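Local coordinates for protein multicopper oxidase (Aquifex aeolicus, PDB 6TTD) that probably couples the one-electron oxidation of metal ions and, in this evolved variant, laccase-type substrates to the reduction of dioxygen, using four copper ions, at residues A[203-208]-A[231-236]; A[261-266]-A[293-298]; A[73-78]-A[235-240]. All coordinates share one frame; numbering follows the deposited sequence.

Contact 1 (A[203-208]-A[231-236]); sequences LIIQDK and ILVNLT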
ATOM      1  N   LEU A 203      -2.912   1.208  10.839  1.00 10.72           N
ATOM      2  CA  LEU A 203      -3.962   2.177  10.471  1.00  9.76           C
ATOM      3  C   LEU A 203      -4.237   2.016   8.962  1.00 10.62           C
ATOM      4  O   LEU A 203      -3.612   2.668   8.131  1.00 13.00           O
ATOM      5  CB  LEU A 203      -3.569   3.595  10.804  1.00  9.98           C
ATOM      6  CG  LEU A 203      -3.239   3.811  12.288  1.00 12.64           C
ATOM      7  CD1 LEU A 203      -2.906   5.299  12.572  1.00 11.25           C
ATOM      8  CD2 LEU A 203      -4.395   3.335  13.178  1.00 13.09           C
ATOM      9  N   ILE A 204      -5.171   1.131   8.615  1.00 11.65           N
ATOM     10  CA  ILE A 204      -5.565   0.910   7.236  1.00 10.24           C
ATOM     11  C   ILE A 204      -6.682   1.898   6.927  1.00 10.55           C
ATOM     12  O   ILE A 204      -7.852   1.697   7.314  1.00 13.75           O
ATOM     13  CB  ILE A 204      -6.024  -0.535   7.036  1.00 11.67           C
ATOM     14  CG1 ILE A 204      -4.867  -1.475   7.396  1.00 13.74           C
ATOM     15  CG2 ILE A 204      -6.558  -0.699   5.654  1.00  9.29           C
ATOM     16  CD1 ILE A 204      -5.296  -2.917   7.701  1.00 16.32           C
ATOM     17  N   ILE A 205      -6.331   2.982   6.248  1.00 11.04           N
ATOM     18  CA  ILE A 205      -7.246   4.103   6.046  1.00 13.58           C
ATOM     19  C   ILE A 205      -7.941   3.967   4.697  1.00 11.94           C
ATOM     20  O   ILE A 205      -7.280   3.806   3.659  1.00 14.25           O
ATOM     21  CB  ILE A 205      -6.506   5.453   6.128  1.00 11.55           C
ATOM     22  CG1 ILE A 205      -5.681   5.546   7.398  1.00  9.98           C
ATOM     23  CG2 ILE A 205      -7.513   6.600   5.983  1.00  8.25           C
ATOM     24  CD1 ILE A 205      -4.851   6.860   7.546  1.00 11.05           C
ATOM     25  N   GLN A 206      -9.264   4.092   4.695  1.00 11.78           N
ATOM     26  CA  GLN A 206     -10.084   3.851   3.507  1.00 13.87           C
ATOM     27  C   GLN A 206     -11.304   4.748   3.521  1.00 14.97           C
ATOM     28  O   GLN A 206     -11.855   5.047   4.586  1.00 18.61           O
ATOM     29  CB  GLN A 206     -10.576   2.395   3.444  1.00 12.88           C
ATOM     30  CG  GLN A 206      -9.414   1.395   3.525  1.00 15.13           C
ATOM     31  CD  GLN A 206      -9.909  -0.058   3.351  1.00 14.32           C
ATOM     32  OE1 GLN A 206     -10.564  -0.613   4.249  1.00 14.23           O
ATOM     33  NE2 GLN A 206      -9.641  -0.639   2.186  1.00 14.17           N
ATOM     34  N   ASP A 207     -11.747   5.155   2.337  1.00 12.80           N
ATOM     35  CA  ASP A 207     -12.980   5.912   2.213  1.00 11.42           C
ATOM     36  C   ASP A 207     -14.018   5.082   1.481  1.00 11.30           C
ATOM     37  O   ASP A 207     -13.713   4.454   0.449  1.00 14.96           O
ATOM     38  CB  ASP A 207     -12.751   7.265   1.521  1.00 12.43           C
ATOM     39  CG  ASP A 207     -12.147   7.176   0.114  1.00 15.96           C
ATOM     40  OD1 ASP A 207     -11.388   6.261  -0.179  1.00 15.53           O
ATOM     41  OD2 ASP A 207     -12.440   8.103  -0.692  1.00 15.93           O
ATOM     42  N   LYS A 208     -15.235   5.047   2.033  1.00 10.67           N
ATOM     43  CA  LYS A 208     -16.332   4.276   1.439  1.00  9.86           C
ATOM     44  C   LYS A 208     -17.600   5.105   1.552  1.00 14.82           C
ATOM     45  O   LYS A 208     -17.643   6.120   2.269  1.00 18.68           O
ATOM     46  CB  LYS A 208     -16.548   2.908   2.121  1.00  7.69           C
ATOM     47  CG  LYS A 208     -15.312   2.053   2.124  1.00 15.69           C
ATOM     48  CD  LYS A 208     -15.604   0.546   2.500  1.00 15.03           C
ATOM     49  CE  LYS A 208     -14.282  -0.288   2.712  1.00 12.27           C
ATOM     50  NZ  LYS A 208     -13.458  -0.491   1.433  1.00 10.38           N
ATOM     51  N   ILE A 231     -14.878   8.079   6.070  1.00 15.32           N
ATOM     52  CA  ILE A 231     -13.505   7.659   6.351  1.00 16.06           C
ATOM     53  C   ILE A 231     -13.541   6.551   7.396  1.00 17.92           C
ATOM     54  O   ILE A 231     -14.187   6.697   8.446  1.00 18.13           O
ATOM     55  CB  ILE A 231     -12.628   8.821   6.846  1.00 14.83           C
ATOM     56  CG1 ILE A 231     -12.801  10.054   5.946  1.00 22.66           C
ATOM     57  CG2 ILE A 231     -11.163   8.392   6.769  1.00 11.83           C
ATOM     58  CD1 ILE A 231     -12.393   9.804   4.468  1.00 22.53           C
ATOM     59  N   LEU A 232     -12.862   5.445   7.102  1.00 11.68           N
ATOM     60  CA  LEU A 232     -12.734   4.300   7.989  1.00 10.21           C
ATOM     61  C   LEU A 232     -11.257   4.075   8.295  1.00 14.76           C
ATOM     62  O   LEU A 232     -10.386   4.266   7.442  1.00 13.88           O
ATOM     63  CB  LEU A 232     -13.307   3.007   7.314  1.00 14.16           C
ATOM     64  CG  LEU A 232     -14.694   3.247   6.670  1.00 18.31           C
ATOM     65  CD1 LEU A 232     -15.165   2.092   5.915  1.00 20.13           C
ATOM     66  CD2 LEU A 232     -15.625   3.496   7.795  1.00 21.09           C
ATOM     67  N   VAL A 233     -10.965   3.623   9.499  1.00 15.05           N
ATOM     68  CA  VAL A 233      -9.641   3.113   9.820  1.00 10.72           C
ATOM     69  C   VAL A 233      -9.888   1.697  10.327  1.00 13.11           C
ATOM     70  O   VAL A 233     -10.721   1.488  11.229  1.00 12.19           O
ATOM     71  CB  VAL A 233      -8.881   3.957  10.856  1.00  9.68           C
ATOM     72  CG1 VAL A 233      -7.444   3.394  11.111  1.00  7.79           C
ATOM     73  CG2 VAL A 233      -8.849   5.405  10.437  1.00  7.33           C
ATOM     74  N   ASN A 234      -9.256   0.732   9.681  1.00  8.43           N
ATOM     75  CA  ASN A 234      -9.490  -0.665  10.006  1.00 12.73           C
ATOM     76  C   ASN A 234     -10.981  -0.986  10.012  1.00 16.04           C
ATOM     77  O   ASN A 234     -11.465  -1.679  10.908  1.00 14.72           O
ATOM     78  CB  ASN A 234      -8.847  -1.038  11.366  1.00 12.24           C
ATOM     79  CG  ASN A 234      -7.326  -0.722  11.403  1.00 16.57           C
ATOM     80  OD1 ASN A 234      -6.669  -0.632  10.340  1.00 15.47           O
ATOM     81  ND2 ASN A 234      -6.766  -0.645  12.603  1.00 14.48           N
ATOM     82  N   LEU A 235     -11.696  -0.488   8.997  1.00 15.49           N
ATOM     83  CA  LEU A 235     -13.127  -0.704   8.822  1.00 13.21           C
ATOM     84  C   LEU A 235     -13.935  -0.162  10.008  1.00 16.93           C
ATOM     85  O   LEU A 235     -15.047  -0.646  10.287  1.00 18.48           O
ATOM     86  CB  LEU A 235     -13.442  -2.181   8.596  1.00 15.74           C
ATOM     87  CG  LEU A 235     -13.526  -2.713   7.183  1.00 22.91           C
ATOM     88  CD1 LEU A 235     -14.326  -3.992   7.203  1.00 24.17           C
ATOM     89  CD2 LEU A 235     -14.198  -1.761   6.232  1.00 22.81           C
ATOM     90  N   THR A 236     -13.370   0.816  10.721  1.00 14.11           N
ATOM     91  CA  THR A 236     -14.015   1.452  11.864  1.00 15.99           C
ATOM     92  C   THR A 236     -14.339   2.874  11.472  1.00 12.71           C
ATOM     93  O   THR A 236     -13.416   3.628  11.129  1.00 13.25           O
ATOM     94  CB  THR A 236     -13.120   1.480  13.101  1.00 16.42           C
ATOM     95  OG1 THR A 236     -12.443   0.237  13.288  1.00 15.91           O
ATOM     96  CG2 THR A 236     -13.977   1.742  14.317  1.00 14.25           C
TER
HETATM   97  O   HOH W   1     -10.604   0.732   6.718  1.00 16.57           O
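Because CG of Asn-234 stands anti to its own carbonyl carbon (chi1 -56°), its amide swings back to the strand 203-208, where OD1 accepts the backbone N of Ile-204 at 2.9 Å. The bond is nearly straight at hydrogen, 166°, although the donor lies 31° off the carbonyl plane of the amide. Asn-234 N returns a bond to Ile-204 O, also 2.9 Å, so a side-chain oxygen takes the part of a main-chain carbonyl just where the partner strand turns away. ND2, held by the carbonyls of Asn-50 and Pro-202, fixes the rotation of the amide. The turn itself is type I', from Val-233 to Thr-236. A water between the turn and strand 203-208 donates to Ile-204 O and to Gln-206 OE1 and accepts Leu-235 N at 2.8 Å; Gln-206 NE2 goes to Gly-255 O. Further on, Gln-206 and Leu-232 form a hydrogen-bonded antiparallel pair, with Leu-232 N 2.7 Å from Gln-206 O. The aliphatic chain of Lys-208 crosses Leu-232 at about a right angle, CD lying 3.8 Å from CD1; CE lies against Leu-235 CD2, and the bend at the last torsion turns NZ to Tyr-171 O. On the other face, Leu-203 CD2 meets Val-233 CG1 at 3.7 Å, and Ile-205 packs on Ile-231. The apolar side chains of this face pack on neighbouring strands: Leu-203 and Ile-205 on Ile-252 of strand 247-254, parallel to strand 200-208, Ile-205 also on Tyr-261 and Leu-263 of strand 261-267, and Ile-231 and Val-233 on Val-363 of strand 361-370.

Contact 2 (A[261-266]-A[293-298]); sequences YRLALL and ILVAPG
Leu-294 puts its methyl CD1 over one face of the Arg-262 guanidinium, 3.6 Å above the plane and displaced toward its rim at NH2. The arginine chain leaves with CG anti to the backbone N and folds at its third torsion (chi3 -62°), which brings the flat group back across the leucine instead of letting it run on straight. Beneath this pair the backbones are stitched by two hydrogen-bonded antiparallel pairs, Tyr-261 with Val-295 and Leu-263 with Ile-293. Tyr-261 N reaches Val-295 O at 3.0 Å, and Leu-263 N reaches Ile-293 O at 2.7 Å. On the opposite face Leu-263 CB lies 4.1 Å from Ile-293 CG1, part of a buried apolar layer continued by Ile-252.

In the next shell, all three guanidinium nitrogens have partners: NH1 makes a salt bridge to Glu-292, while NE and NH2 donate to the carbonyls of Pro-322 and His-323. With an alanine here, Leu-294 CD1 would probably lose its flat cover, and Glu-292 and the two carbonyls their partner. Tyr-261 OH is hydrogen-bonded to Ser-256 OG, and Asn-254 ND2 gives Val-295 O a second donor.

Past Val-295 the chain leaves the strand, and Pro-297 touches His-510, a ligand of one copper of the oxygen-binding site. The pair belongs to a cupredoxin-like domain, the Greek-key beta sandwich from which multicopper oxidases are built.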
ATOM      1  N   TYR A 261      -4.157  11.101   1.215  1.00 10.31           N
ATOM      2  CA  TYR A 261      -4.320  11.782   2.505  1.00 10.43           C
ATOM      3  C   TYR A 261      -3.075  12.622   2.786  1.00 11.67           C
ATOM      4  O   TYR A 261      -1.949  12.175   2.538  1.00 15.13           O
ATOM      5  CB  TYR A 261      -4.541  10.763   3.681  1.00 11.20           C
ATOM      6  CG  TYR A 261      -5.731   9.871   3.428  1.00 13.92           C
ATOM      7  CD1 TYR A 261      -5.597   8.678   2.731  1.00 12.14           C
ATOM      8  CD2 TYR A 261      -7.007  10.295   3.758  1.00 13.31           C
ATOM      9  CE1 TYR A 261      -6.692   7.904   2.412  1.00 13.34           C
ATOM     10  CE2 TYR A 261      -8.134   9.495   3.457  1.00 12.98           C
ATOM     11  CZ  TYR A 261      -7.950   8.299   2.793  1.00 11.80           C
ATOM     12  OH  TYR A 261      -9.034   7.524   2.474  1.00 13.37           O
ATOM     13  N   ARG A 262      -3.281  13.834   3.320  1.00 12.86           N
ATOM     14  CA  ARG A 262      -2.196  14.668   3.845  1.00 10.67           C
ATOM     15  C   ARG A 262      -2.445  14.744   5.347  1.00 15.94           C
ATOM     16  O   ARG A 262      -3.291  15.533   5.791  1.00 14.50           O
ATOM     17  CB  ARG A 262      -2.157  16.039   3.188  1.00 10.91           C
ATOM     18  CG  ARG A 262      -0.928  16.833   3.619  1.00 14.26           C
ATOM     19  CD  ARG A 262      -0.912  18.249   2.964  1.00 15.26           C
ATOM     20  NE  ARG A 262      -0.832  18.126   1.508  1.00 20.78           N
ATOM     21  CZ  ARG A 262       0.295  17.901   0.820  1.00 22.11           C
ATOM     22  NH1 ARG A 262       1.469  17.773   1.456  1.00 20.75           N
ATOM     23  NH2 ARG A 262       0.258  17.787  -0.513  1.00 19.37           N
ATOM     24  N   LEU A 263      -1.753  13.870   6.126  1.00 11.21           N
ATOM     25  CA  LEU A 263      -2.106  13.621   7.518  1.00 12.57           C
ATOM     26  C   LEU A 263      -1.203  14.369   8.480  1.00 15.07           C
ATOM     27  O   LEU A 263       0.033  14.355   8.334  1.00 14.56           O
ATOM     28  CB  LEU A 263      -2.012  12.126   7.850  1.00 12.17           C
ATOM     29  CG  LEU A 263      -2.945  11.208   7.025  1.00 13.02           C
ATOM     30  CD1 LEU A 263      -2.513   9.714   7.249  1.00 10.88           C
ATOM     31  CD2 LEU A 263      -4.400  11.475   7.404  1.00 12.72           C
ATOM     32  N   ALA A 264      -1.826  14.961   9.502  1.00 14.44           N
ATOM     33  CA  ALA A 264      -1.121  15.608  10.609  1.00 13.50           C
ATOM     34  C   ALA A 264      -1.782  15.163  11.904  1.00 16.92           C
ATOM     35  O   ALA A 264      -2.926  14.677  11.905  1.00 18.12           O
ATOM     36  CB  ALA A 264      -1.152  17.150  10.490  1.00 12.95           C
ATOM     37  N   LEU A 265      -1.079  15.401  13.019  1.00 14.10           N
ATOM     38  CA  LEU A 265      -1.610  15.136  14.360  1.00 16.90           C
ATOM     39  C   LEU A 265      -1.839  16.465  15.058  1.00 18.91           C
ATOM     40  O   LEU A 265      -0.866  17.175  15.362  1.00 16.68           O
ATOM     41  CB  LEU A 265      -0.664  14.264  15.188  1.00 15.47           C
ATOM     42  CG  LEU A 265      -0.527  12.856  14.625  1.00 13.22           C
ATOM     43  CD1 LEU A 265       0.797  12.219  15.138  1.00 13.44           C
ATOM     44  CD2 LEU A 265      -1.748  12.034  15.030  1.00 13.05           C
ATOM     45  N   LEU A 266      -3.109  16.773  15.357  1.00 14.07           N
ATOM     46  CA  LEU A 266      -3.470  18.076  15.886  1.00 15.71           C
ATOM     47  C   LEU A 266      -3.723  17.973  17.386  1.00 19.87           C
ATOM     48  O   LEU A 266      -4.598  17.227  17.833  1.00 16.78           O
ATOM     49  CB  LEU A 266      -4.696  18.618  15.156  1.00 12.86           C
ATOM     50  CG  LEU A 266      -4.382  18.830  13.676  1.00 15.72           C
ATOM     51  CD1 LEU A 266      -5.553  19.530  12.910  1.00 11.78           C
ATOM     52  CD2 LEU A 266      -3.099  19.622  13.524  1.00 18.41           C
ATOM     53  N   ILE A 293       2.376  13.905   6.705  1.00 15.04           N
ATOM     54  CA  ILE A 293       2.766  12.947   5.662  1.00 12.21           C
ATOM     55  C   ILE A 293       1.685  12.882   4.592  1.00 16.43           C
ATOM     56  O   ILE A 293       0.483  12.922   4.893  1.00 14.37           O
ATOM     57  CB  ILE A 293       3.038  11.540   6.208  1.00 11.00           C
ATOM     58  CG1 ILE A 293       1.851  11.020   6.994  1.00  9.80           C
ATOM     59  CG2 ILE A 293       4.303  11.508   7.052  1.00 10.52           C
ATOM     60  CD1 ILE A 293       2.046   9.567   7.424  1.00 11.01           C
ATOM     61  N   LEU A 294       2.137  12.762   3.342  1.00 15.40           N
ATOM     62  CA  LEU A 294       1.296  12.607   2.175  1.00 15.25           C
ATOM     63  C   LEU A 294       1.333  11.133   1.782  1.00 14.13           C
ATOM     64  O   LEU A 294       2.409  10.579   1.568  1.00 12.99           O
ATOM     65  CB  LEU A 294       1.796  13.505   1.042  1.00 12.96           C
ATOM     66  CG  LEU A 294       0.913  13.621  -0.226  1.00 15.33           C
ATOM     67  CD1 LEU A 294      -0.444  14.295   0.072  1.00 14.87           C
ATOM     68  CD2 LEU A 294       1.584  14.372  -1.380  1.00 15.05           C
ATOM     69  N   VAL A 295       0.174  10.490   1.744  1.00 10.09           N
ATOM     70  CA  VAL A 295       0.109   9.048   1.544  1.00 12.77           C
ATOM     71  C   VAL A 295      -0.921   8.749   0.464  1.00 14.91           C
ATOM     72  O   VAL A 295      -2.122   8.977   0.677  1.00 14.94           O
ATOM     73  CB  VAL A 295      -0.265   8.310   2.842  1.00 11.95           C
ATOM     74  CG1 VAL A 295      -0.004   6.806   2.700  1.00 11.03           C
ATOM     75  CG2 VAL A 295       0.485   8.926   3.988  1.00 13.67           C
ATOM     76  N   ALA A 296      -0.455   8.162  -0.692  1.00 10.36           N
ATOM     77  CA  ALA A 296      -1.385   7.824  -1.754  1.00 10.69           C
ATOM     78  C   ALA A 296      -1.705   6.335  -1.725  1.00 11.28           C
ATOM     79  O   ALA A 296      -0.989   5.551  -1.083  1.00 12.49           O
ATOM     80  CB  ALA A 296      -0.793   8.189  -3.124  1.00  6.82           C
ATOM     81  N   PRO A 297      -2.769   5.922  -2.413  1.00 11.60           N
ATOM     82  CA  PRO A 297      -3.070   4.489  -2.528  1.00 12.11           C
ATOM     83  C   PRO A 297      -1.841   3.709  -2.950  1.00 14.41           C
ATOM     84  O   PRO A 297      -1.128   4.111  -3.873  1.00 13.44           O
ATOM     85  CB  PRO A 297      -4.160   4.438  -3.602  1.00 12.12           C
ATOM     86  CG  PRO A 297      -4.841   5.799  -3.550  1.00  8.33           C
ATOM     87  CD  PRO A 297      -3.714   6.765  -3.219  1.00 10.14           C
ATOM     88  N   GLY A 298      -1.558   2.614  -2.205  1.00 14.64           N
ATOM     89  CA  GLY A 298      -0.408   1.783  -2.426  1.00 13.65           C
ATOM     90  C   GLY A 298       0.786   2.126  -1.557  1.00 15.58           C
ATOM     91  O   GLY A 298       1.619   1.255  -1.333  1.00 17.43           O
TER

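Contact 3 (A[73-78]-A[235-240]); sequences EVIPGK and LTPNPY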
ATOM      1  N   GLU A  73     -20.826  -5.982  10.512  1.00 15.16           N
ATOM      2  CA  GLU A  73     -21.381  -4.770  11.100  1.00 16.98           C
ATOM      3  C   GLU A  73     -20.298  -3.719  11.044  1.00 19.79           C
ATOM      4  O   GLU A  73     -19.367  -3.750  11.857  1.00 22.69           O
ATOM      5  CB  GLU A  73     -21.839  -4.968  12.531  1.00 19.74           C
ATOM      6  CG  GLU A  73     -22.322  -3.612  13.131  1.00 28.35           C
ATOM      7  CD  GLU A  73     -22.859  -3.757  14.563  1.00 34.13           C
ATOM      8  OE1 GLU A  73     -22.306  -4.566  15.327  1.00 36.10           O
ATOM      9  OE2 GLU A  73     -23.861  -3.097  14.906  1.00 35.11           O
ATOM     10  N   VAL A  74     -20.405  -2.807  10.069  1.00 16.56           N
ATOM     11  CA  VAL A  74     -19.427  -1.730   9.895  1.00 17.19           C
ATOM     12  C   VAL A  74     -19.986  -0.432  10.467  1.00 20.32           C
ATOM     13  O   VAL A  74     -19.333   0.225  11.283  1.00 21.78           O
ATOM     14  CB  VAL A  74     -19.043  -1.551   8.409  1.00 11.52           C
ATOM     15  CG1 VAL A  74     -18.056  -0.374   8.236  1.00 11.89           C
ATOM     16  CG2 VAL A  74     -18.462  -2.860   7.858  1.00 12.47           C
ATOM     17  N   ILE A  75     -21.161  -0.032   9.991  1.00 17.96           N
ATOM     18  CA  ILE A  75     -21.934   1.052  10.599  1.00 18.11           C
ATOM     19  C   ILE A  75     -22.727   0.462  11.752  1.00 17.83           C
ATOM     20  O   ILE A  75     -23.431  -0.539  11.552  1.00 21.17           O
ATOM     21  CB  ILE A  75     -22.890   1.705   9.577  1.00 20.72           C
ATOM     22  CG1 ILE A  75     -22.203   2.136   8.250  1.00 22.00           C
ATOM     23  CG2 ILE A  75     -23.643   2.867  10.212  1.00 19.37           C
ATOM     24  CD1 ILE A  75     -20.930   2.886   8.374  1.00 21.97           C
ATOM     25  N   PRO A  76     -22.626   1.018  12.951  1.00 23.45           N
ATOM     26  CA  PRO A  76     -23.274   0.393  14.113  1.00 22.20           C
ATOM     27  C   PRO A  76     -24.750   0.155  13.845  1.00 21.22           C
ATOM     28  O   PRO A  76     -25.474   1.059  13.410  1.00 25.01           O
ATOM     29  CB  PRO A  76     -23.055   1.424  15.215  1.00 23.29           C
ATOM     30  CG  PRO A  76     -21.760   2.107  14.798  1.00 24.34           C
ATOM     31  CD  PRO A  76     -21.875   2.228  13.307  1.00 23.36           C
ATOM     32  N   GLY A  77     -25.202  -1.067  14.099  1.00 17.33           N
ATOM     33  CA  GLY A  77     -26.620  -1.399  13.990  1.00 17.47           C
ATOM     34  C   GLY A  77     -27.120  -1.706  12.607  1.00 22.30           C
ATOM     35  O   GLY A  77     -28.328  -1.922  12.443  1.00 24.66           O
ATOM     36  N   LYS A  78     -26.249  -1.699  11.595  1.00 17.72           N
ATOM     37  CA  LYS A  78     -26.621  -2.029  10.231  1.00 16.19           C
ATOM     38  C   LYS A  78     -25.764  -3.178   9.750  1.00 19.16           C
ATOM     39  O   LYS A  78     -24.645  -3.372  10.228  1.00 20.43           O
ATOM     40  CB  LYS A  78     -26.397  -0.851   9.288  1.00 21.29           C
ATOM     41  CG  LYS A  78     -27.145   0.377   9.698  1.00 24.93           C
ATOM     42  CD  LYS A  78     -26.891   1.484   8.719  1.00 30.22           C
ATOM     43  CE  LYS A  78     -27.714   2.718   9.074  1.00 32.24           C
ATOM     44  NZ  LYS A  78     -27.598   3.795   8.066  1.00 33.72           N
ATOM     45  N   LEU A 235     -11.696  -0.488   8.997  1.00 15.49           N
ATOM     46  CA  LEU A 235     -13.127  -0.704   8.822  1.00 13.21           C
ATOM     47  C   LEU A 235     -13.935  -0.162  10.008  1.00 16.93           C
ATOM     48  O   LEU A 235     -15.047  -0.646  10.287  1.00 18.48           O
ATOM     49  CB  LEU A 235     -13.442  -2.181   8.596  1.00 15.74           C
ATOM     50  CG  LEU A 235     -13.526  -2.713   7.183  1.00 22.91           C
ATOM     51  CD1 LEU A 235     -14.326  -3.992   7.203  1.00 24.17           C
ATOM     52  CD2 LEU A 235     -14.198  -1.761   6.232  1.00 22.81           C
ATOM     53  N   THR A 236     -13.370   0.816  10.721  1.00 14.11           N
ATOM     54  CA  THR A 236     -14.015   1.452  11.864  1.00 15.99           C
ATOM     55  C   THR A 236     -14.339   2.874  11.472  1.00 12.71           C
ATOM     56  O   THR A 236     -13.416   3.628  11.129  1.00 13.25           O
ATOM     57  CB  THR A 236     -13.120   1.480  13.101  1.00 16.42           C
ATOM     58  OG1 THR A 236     -12.443   0.237  13.288  1.00 15.91           O
ATOM     59  CG2 THR A 236     -13.977   1.742  14.317  1.00 14.25           C
ATOM     60  N   PRO A 237     -15.594   3.279  11.521  1.00 14.27           N
ATOM     61  CA  PRO A 237     -15.946   4.661  11.214  1.00 11.69           C
ATOM     62  C   PRO A 237     -15.745   5.533  12.442  1.00 16.93           C
ATOM     63  O   PRO A 237     -15.850   5.070  13.583  1.00 18.42           O
ATOM     64  CB  PRO A 237     -17.435   4.553  10.821  1.00 14.00           C
ATOM     65  CG  PRO A 237     -17.932   3.351  11.569  1.00 18.15           C
ATOM     66  CD  PRO A 237     -16.770   2.408  11.737  1.00 18.00           C
ATOM     67  N   ASN A 238     -15.426   6.805  12.212  1.00 21.08           N
ATOM     68  CA  ASN A 238     -15.309   7.806  13.275  1.00 28.80           C
ATOM     69  C   ASN A 238     -14.566   7.277  14.525  1.00 26.12           C
ATOM     70  O   ASN A 238     -15.108   7.313  15.634  1.00 27.87           O
ATOM     71  CB  ASN A 238     -16.699   8.324  13.651  1.00 33.77           C
ATOM     72  CG  ASN A 238     -16.660   9.581  14.567  1.00 43.56           C
ATOM     73  OD1 ASN A 238     -15.608  10.253  14.687  1.00 45.46           O
ATOM     74  ND2 ASN A 238     -17.830   9.928  15.179  1.00 46.09           N
ATOM     75  N   PRO A 239     -13.357   6.764  14.365  1.00 17.90           N
ATOM     76  CA  PRO A 239     -12.763   5.970  15.446  1.00 17.27           C
ATOM     77  C   PRO A 239     -11.977   6.816  16.447  1.00 18.07           C
ATOM     78  O   PRO A 239     -11.529   7.926  16.156  1.00 17.78           O
ATOM     79  CB  PRO A 239     -11.848   5.000  14.692  1.00 16.04           C
ATOM     80  CG  PRO A 239     -11.635   5.681  13.354  1.00 17.03           C
ATOM     81  CD  PRO A 239     -12.571   6.747  13.122  1.00 15.20           C
ATOM     82  N   TYR A 240     -11.840   6.277  17.662  1.00 14.68           N
ATOM     83  CA  TYR A 240     -10.904   6.826  18.621  1.00 12.59           C
ATOM     84  C   TYR A 240     -10.058   5.672  19.122  1.00 12.52           C
ATOM     85  O   TYR A 240     -10.485   4.506  19.113  1.00 12.03           O
ATOM     86  CB  TYR A 240     -11.622   7.528  19.809  1.00 13.16           C
ATOM     87  CG  TYR A 240     -12.245   6.542  20.778  1.00 18.22           C
ATOM     88  CD1 TYR A 240     -11.496   5.963  21.797  1.00 18.22           C
ATOM     89  CD2 TYR A 240     -13.597   6.178  20.653  1.00 23.59           C
ATOM     90  CE1 TYR A 240     -12.077   5.052  22.662  1.00 20.54           C
ATOM     91  CE2 TYR A 240     -14.197   5.269  21.515  1.00 23.89           C
ATOM     92  CZ  TYR A 240     -13.431   4.721  22.510  1.00 24.01           C
ATOM     93  OH  TYR A 240     -14.035   3.815  23.325  1.00 26.87           O
TER
HETATM   94  O   HOH W   2     -16.151  -3.681  11.491  1.00 42.52           O
HETATM   95  O   HOH W   3     -16.893  -1.332  12.806  1.00 45.08           O
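A type II beta turn, Ile-75 to Lys-78, links strands 63-72 and 80-87, and the loop carrying it leans on the segment 235-240, which begins within the turn after strand 230-233, joining two cupredoxin-like parts of the oxidase near the surface. Val-74 and Pro-237 carry most of the contact. The pyrrolidine ring of Pro-237 comes up to the carbonyl of Val-74 with both CG and CD, the latter 3.4 Å from Val-74 O. Across from this, Val-74 reaches Leu-235 with its two methyls: CG1, anti to the backbone N (chi1 178°), lies 3.7 Å from Leu-235 O, and CG2 faces Leu-235 CD1 at 4.3 Å. Ile-75 adds CD1, which comes to 4.4 Å from Pro-237 CG, and Pro-76 brushes the same ring. Phe-210 also packs on Val-74 and Ile-75. Just before the turn, the extended side chain of Glu-73 brings OE2 to Gly-77 N, 2.6 Å, accepting through its anti lone pair; within the turn Lys-78 N bonds to Ile-75 O.

Polar exchange between the segments runs through water. One water lies between Val-74 O and Leu-235 O, 3.2 Å from the latter; a second bridges Glu-73 O and, weakly, Leu-235 O. Both have more acceptors nearby than protons, so these links may be shared rather than fixed. With two carbonyls facing mainly methyls, ring carbons and water, the join is a light, largely apolar one lacking any direct hydrogen bond.

Contacts 1 and 3 end on the same stretch of chain, sharing Leu-235 and Thr-236; their centres lie about 9 Å apart, and Leu-232 CD2 packs 3.6 Å from Pro-237 CA. The side chains of Gln-206 and Leu-235 each come to about 3 Å from bound glycerol, probably from the crystallisation liquor. Toward the core, contact 1 meets contact 2 where Ile-205 CG2 lies 3.6 Å from Tyr-261 CZ. Contacts 2 and 3 do not touch, their nearest atoms being about 10 Å apart. A copper lies about 11 Å from the Gln-206 side chain, and a copper about 12 Å from that of Val-295.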